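Local coordinates for TPR repeat-containing protein YrrB (Bacillus subtilis, PDB 2Q7F) that possibly mediates complex formation among RNA sulfuration components, RNA processing components and aminoacyl-tRNA synthetases, as a monomeric tetratricopeptide-repeat protein, at residues A[190-203]-A[215-229]. Sequence-based numbering, arbitrary orientation.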
loop_
_atom_site.group_PDB
_atom_site.type_symbol
_atom_site.label_atom_id
_atom_site.label_comp_id
_atom_site.label_asym_id
_atom_site.label_seq_id
_atom_site.Cartn_x
_atom_site.Cartn_y
_atom_site.Cartn_z
ATOM N N PRO A 190 10.684 2.028 -16.943
ATOM C CA PRO A 190 11.660 3.082 -17.250
ATOM C C PRO A 190 11.036 4.485 -17.351
ATOM O O PRO A 190 11.762 5.478 -17.432
ATOM C CB PRO A 190 12.250 2.637 -18.591
ATOM C CG PRO A 190 11.189 1.809 -19.229
ATOM C CD PRO A 190 10.299 1.256 -18.140
ATOM N N GLY A 191 9.706 4.558 -17.336
ATOM C CA GLY A 191 9.004 5.836 -17.353
ATOM C C GLY A 191 8.751 6.340 -15.946
ATOM O O GLY A 191 8.002 7.301 -15.748
ATOM N N HIS A 192 9.383 5.690 -14.971
ATOM C CA HIS A 192 9.173 5.998 -13.559
ATOM C C HIS A 192 10.081 7.134 -13.058
ATOM O O HIS A 192 11.063 6.902 -12.346
ATOM C CB HIS A 192 9.345 4.730 -12.708
ATOM C CG HIS A 192 8.541 4.737 -11.444
ATOM N ND1 HIS A 192 8.895 5.477 -10.338
ATOM C CD2 HIS A 192 7.392 4.099 -11.118
ATOM C CE1 HIS A 192 8.003 5.290 -9.381
ATOM N NE2 HIS A 192 7.081 4.457 -9.830
ATOM N N ALA A 193 9.731 8.363 -13.431
ATOM C CA ALA A 193 10.486 9.559 -13.036
ATOM C C ALA A 193 10.726 9.668 -11.521
ATOM O O ALA A 193 11.848 9.968 -11.090
ATOM C CB ALA A 193 9.799 10.820 -13.564
ATOM N N ASP A 194 9.675 9.419 -10.732
ATOM C CA ASP A 194 9.741 9.477 -9.267
ATOM C C ASP A 194 10.889 8.666 -8.677
ATOM O O ASP A 194 11.588 9.139 -7.774
ATOM C CB ASP A 194 8.427 9.005 -8.649
ATOM C CG ASP A 194 7.341 10.041 -8.741
ATOM O OD1 ASP A 194 7.614 11.127 -9.291
ATOM O OD2 ASP A 194 6.215 9.772 -8.268
ATOM N N ALA A 195 11.067 7.447 -9.195
ATOM C CA ALA A 195 12.133 6.554 -8.752
ATOM C C ALA A 195 13.480 7.222 -8.953
ATOM O O ALA A 195 14.267 7.322 -8.009
ATOM C CB ALA A 195 12.078 5.227 -9.495
ATOM N N PHE A 196 13.729 7.695 -10.177
ATOM C CA PHE A 196 14.959 8.423 -10.494
ATOM C C PHE A 196 15.193 9.603 -9.544
ATOM O O PHE A 196 16.311 9.811 -9.074
ATOM C CB PHE A 196 14.967 8.886 -11.956
ATOM C CG PHE A 196 15.473 7.843 -12.924
ATOM C CD1 PHE A 196 14.624 7.293 -13.881
ATOM C CD2 PHE A 196 16.803 7.420 -12.884
ATOM C CE1 PHE A 196 15.090 6.333 -14.778
ATOM C CE2 PHE A 196 17.272 6.462 -13.773
ATOM C CZ PHE A 196 16.415 5.919 -14.719
ATOM N N TYR A 197 14.131 10.352 -9.250
ATOM C CA TYR A 197 14.224 11.493 -8.340
ATOM C C TYR A 197 14.617 11.052 -6.940
ATOM O O TYR A 197 15.510 11.640 -6.322
ATOM C CB TYR A 197 12.908 12.275 -8.291
ATOM C CG TYR A 197 12.768 13.139 -7.054
ATOM C CD1 TYR A 197 13.486 14.335 -6.924
ATOM C CD2 TYR A 197 11.924 12.756 -6.012
ATOM C CE1 TYR A 197 13.361 15.129 -5.785
ATOM C CE2 TYR A 197 11.793 13.536 -4.875
ATOM C CZ TYR A 197 12.511 14.719 -4.767
ATOM O OH TYR A 197 12.370 15.483 -3.637
ATOM N N ASN A 198 13.942 10.019 -6.446
ATOM C CA ASN A 198 14.210 9.494 -5.110
ATOM C C ASN A 198 15.577 8.820 -5.006
ATOM O O ASN A 198 16.189 8.805 -3.935
ATOM C CB ASN A 198 13.078 8.564 -4.657
ATOM C CG ASN A 198 11.823 9.329 -4.274
ATOM O OD1 ASN A 198 11.722 9.861 -3.172
ATOM N ND2 ASN A 198 10.859 9.390 -5.189
ATOM N N ALA A 199 16.047 8.273 -6.127
ATOM C CA ALA A 199 17.415 7.781 -6.243
ATOM C C ALA A 199 18.362 8.966 -6.133
ATOM O O ALA A 199 19.344 8.927 -5.394
ATOM C CB ALA A 199 17.617 7.056 -7.570
ATOM N N GLY A 200 18.029 10.029 -6.859
ATOM C CA GLY A 200 18.791 11.267 -6.833
ATOM C C GLY A 200 18.950 11.793 -5.425
ATOM O O GLY A 200 20.036 12.217 -5.039
ATOM N N VAL A 201 17.868 11.747 -4.653
ATOM C CA VAL A 201 17.870 12.251 -3.277
ATOM C C VAL A 201 18.668 11.339 -2.348
ATOM O O VAL A 201 19.291 11.810 -1.391
ATOM C CB VAL A 201 16.435 12.455 -2.745
ATOM C CG1 VAL A 201 16.449 12.895 -1.280
ATOM C CG2 VAL A 201 15.703 13.486 -3.588
ATOM N N THR A 202 18.656 10.040 -2.641
ATOM C CA THR A 202 19.397 9.067 -1.840
ATOM C C THR A 202 20.896 9.342 -1.929
ATOM O O THR A 202 21.575 9.431 -0.903
ATOM C CB THR A 202 19.083 7.604 -2.255
ATOM O OG1 THR A 202 17.726 7.292 -1.920
ATOM C CG2 THR A 202 20.007 6.621 -1.543
ATOM N N TYR A 203 21.393 9.497 -3.156
ATOM C CA TYR A 203 22.808 9.783 -3.407
ATOM C C TYR A 203 23.298 11.043 -2.690
ATOM O O TYR A 203 24.448 11.099 -2.255
ATOM C CB TYR A 203 23.087 9.892 -4.909
ATOM C CG TYR A 203 23.306 8.569 -5.624
ATOM C CD1 TYR A 203 24.308 7.680 -5.216
ATOM C CD2 TYR A 203 22.535 8.227 -6.735
ATOM C CE1 TYR A 203 24.514 6.469 -5.886
ATOM C CE2 TYR A 203 22.734 7.024 -7.411
ATOM C CZ TYR A 203 23.723 6.152 -6.984
ATOM O OH TYR A 203 23.910 4.970 -7.661
ATOM N N MET A 215 21.135 10.860 -11.867
ATOM C CA MET A 215 19.800 10.279 -11.673
ATOM C C MET A 215 18.704 11.347 -11.724
ATOM O O MET A 215 17.597 11.095 -12.217
ATOM C CB MET A 215 19.725 9.513 -10.343
ATOM C CG MET A 215 20.649 8.307 -10.242
ATOM S SD MET A 215 20.226 6.980 -11.382
ATOM C CE MET A 215 21.760 6.050 -11.407
ATOM N N LEU A 216 19.032 12.535 -11.212
ATOM C CA LEU A 216 18.127 13.684 -11.179
ATOM C C LEU A 216 17.819 14.175 -12.595
ATOM O O LEU A 216 16.670 14.511 -12.906
ATOM C CB LEU A 216 18.764 14.806 -10.354
ATOM C CG LEU A 216 17.965 15.662 -9.370
ATOM C CD1 LEU A 216 17.005 14.833 -8.527
ATOM C CD2 LEU A 216 18.941 16.398 -8.474
ATOM N N ASP A 217 18.856 14.213 -13.438
ATOM C CA ASP A 217 18.716 14.556 -14.852
ATOM C C ASP A 217 17.635 13.710 -15.497
ATOM O O ASP A 217 16.668 14.239 -16.055
ATOM C CB ASP A 217 20.036 14.333 -15.599
ATOM C CG ASP A 217 21.087 15.373 -15.266
ATOM O OD1 ASP A 217 20.716 16.513 -14.916
ATOM O OD2 ASP A 217 22.292 15.047 -15.357
ATOM N N LYS A 218 17.800 12.393 -15.385
ATOM C CA LYS A 218 16.918 11.430 -16.035
ATOM C C LYS A 218 15.463 11.556 -15.585
ATOM O O LYS A 218 14.553 11.156 -16.310
ATOM C CB LYS A 218 17.444 10.006 -15.844
ATOM C CG LYS A 218 16.877 9.003 -16.840
ATOM C CD LYS A 218 17.892 7.940 -17.242
ATOM C CE LYS A 218 18.666 8.342 -18.485
ATOM N NZ LYS A 218 19.264 7.154 -19.155
ATOM N N ALA A 219 15.250 12.131 -14.404
ATOM C CA ALA A 219 13.900 12.396 -13.901
ATOM C C ALA A 219 13.250 13.565 -14.631
ATOM O O ALA A 219 12.078 13.495 -14.994
ATOM C CB ALA A 219 13.918 12.646 -12.399
ATOM N N ILE A 220 14.010 14.638 -14.840
ATOM C CA ILE A 220 13.527 15.795 -15.598
ATOM C C ILE A 220 13.409 15.415 -17.077
ATOM O O ILE A 220 12.446 15.789 -17.752
ATOM C CB ILE A 220 14.445 17.025 -15.421
ATOM C CG1 ILE A 220 14.772 17.233 -13.938
ATOM C CG2 ILE A 220 13.784 18.269 -16.006
ATOM C CD1 ILE A 220 15.795 18.310 -13.660
ATOM N N ASP A 221 14.403 14.664 -17.550
ATOM C CA ASP A 221 14.405 14.032 -18.869
ATOM C C ASP A 221 13.060 13.362 -19.176
ATOM O O ASP A 221 12.498 13.552 -20.258
ATOM C CB ASP A 221 15.546 13.004 -18.915
ATOM C CG ASP A 221 15.773 12.413 -20.296
ATOM O OD1 ASP A 221 14.883 11.703 -20.815
ATOM O OD2 ASP A 221 16.871 12.632 -20.846
ATOM N N ILE A 222 12.549 12.585 -18.222
ATOM C CA ILE A 222 11.278 11.882 -18.395
ATOM C C ILE A 222 10.091 12.844 -18.277
ATOM O O ILE A 222 9.264 12.925 -19.186
ATOM C CB ILE A 222 11.142 10.668 -17.416
ATOM C CG1 ILE A 222 12.091 9.525 -17.816
ATOM C CG2 ILE A 222 9.695 10.167 -17.334
ATOM C CD1 ILE A 222 11.788 8.854 -19.167
ATOM N N GLN A 223 10.024 13.575 -17.168
ATOM C CA GLN A 223 8.953 14.540 -16.933
ATOM C C GLN A 223 9.522 15.961 -16.790
ATOM O O GLN A 223 10.027 16.326 -15.727
ATOM C CB GLN A 223 8.141 14.138 -15.700
ATOM C CG GLN A 223 6.866 14.946 -15.497
ATOM C CD GLN A 223 6.039 14.483 -14.305
ATOM O OE1 GLN A 223 6.500 13.707 -13.465
ATOM N NE2 GLN A 223 4.807 14.967 -14.228
ATOM N N PRO A 224 9.448 16.765 -17.869
ATOM C CA PRO A 224 10.031 18.112 -17.878
ATOM C C PRO A 224 9.448 19.068 -16.827
ATOM O O PRO A 224 10.043 20.117 -16.572
ATOM C CB PRO A 224 9.723 18.623 -19.293
ATOM C CG PRO A 224 9.484 17.398 -20.098
ATOM C CD PRO A 224 8.819 16.444 -19.162
ATOM N N ASP A 225 8.309 18.714 -16.229
ATOM C CA ASP A 225 7.699 19.546 -15.183
ATOM C C ASP A 225 7.788 18.950 -13.769
ATOM O O ASP A 225 6.958 19.241 -12.903
ATOM C CB ASP A 225 6.250 19.931 -15.539
ATOM C CG ASP A 225 5.318 18.727 -15.664
ATOM O OD1 ASP A 225 5.279 17.861 -14.761
ATOM O OD2 ASP A 225 4.591 18.669 -16.676
ATOM N N HIS A 226 8.807 18.126 -13.544
ATOM C CA HIS A 226 9.071 17.566 -12.223
ATOM C C HIS A 226 9.694 18.634 -11.320
ATOM O O HIS A 226 10.921 18.717 -11.204
ATOM C CB HIS A 226 9.999 16.354 -12.335
ATOM C CG HIS A 226 9.849 15.374 -11.212
ATOM N ND1 HIS A 226 9.378 14.093 -11.402
ATOM C CD2 HIS A 226 10.089 15.493 -9.885
ATOM C CE1 HIS A 226 9.341 13.463 -10.241
ATOM N NE2 HIS A 226 9.768 14.290 -9.304
ATOM N N MET A 227 8.841 19.444 -10.690
ATOM C CA MET A 227 9.280 20.612 -9.914
ATOM C C MET A 227 10.194 20.275 -8.743
ATOM O O MET A 227 11.130 21.027 -8.453
ATOM C CB MET A 227 8.090 21.440 -9.423
ATOM C CG MET A 227 7.800 22.671 -10.279
ATOM S SD MET A 227 6.976 23.997 -9.363
ATOM C CE MET A 227 5.423 23.214 -8.897
ATOM N N LEU A 228 9.919 19.156 -8.077
ATOM C CA LEU A 228 10.786 18.666 -7.007
ATOM C C LEU A 228 12.175 18.278 -7.526
ATOM O O LEU A 228 13.186 18.640 -6.920
ATOM C CB LEU A 228 10.124 17.518 -6.242
ATOM C CG LEU A 228 9.394 17.832 -4.923
ATOM C CD1 LEU A 228 8.675 19.200 -4.901
ATOM C CD2 LEU A 228 8.423 16.712 -4.576
ATOM N N ALA A 229 12.231 17.571 -8.653
ATOM C CA ALA A 229 13.516 17.259 -9.283
ATOM C C ALA A 229 14.215 18.544 -9.677
ATOM O O ALA A 229 15.434 18.645 -9.579
ATOM C CB ALA A 229 13.336 16.352 -10.490
#
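Ala219 lays its methyl against the backbone of helix 193-203, CB lying 3.6 Å from Ala193 O; a small residue suits so close a passage. Gly200 is equally apt: a beta carbon there would run into Leu216 CD1, which instead reaches in beside Tyr197. Small residues at these positions are consistent with an axis approach of 7.5 Å between helix 193-203 and helix 215-222, whose directions are 157° apart. Met215 fits as a knob among Phe196, Ala199, Gly200 and Tyr203; its flexible thioether bends at chi2 (-66°), bringing SD to the edge of the Phe196 ring in a Met-aromatic contact, while CG meets the edge of Tyr203. This is the helix A/helix B hairpin of a tetratricopeptide repeat, here TPR 6. Helix 227-233 follows it, and Tyr197, its CG anti to the backbone N (chi1 160°), is a knob among Leu216, Ala219, Leu228 and Ala229, a ring broad enough to touch both helices. Nearby, Asp194 OD1 meets the edge of the buried His226 ring, 3.1 Å from CE1, whose C-H is likely to be attracted to the carboxylate. Toward solvent the packing thins. Exposed Lys218 suits its place because its aliphatic stem covers one face of Phe196, CG 3.8 Å from the ring centroid, while its charged end leads away. Branched, apolar Ile222 meets Ala193 CB and the carbonyls of Pro190 and Gly191 in the loop before the helix. Were Phe196 replaced by an alanine, the Lys218 stem would probably lose its platform and Met215 SD its aromatic neighbour, with a gap likely beside Thr186 of helix 176-188.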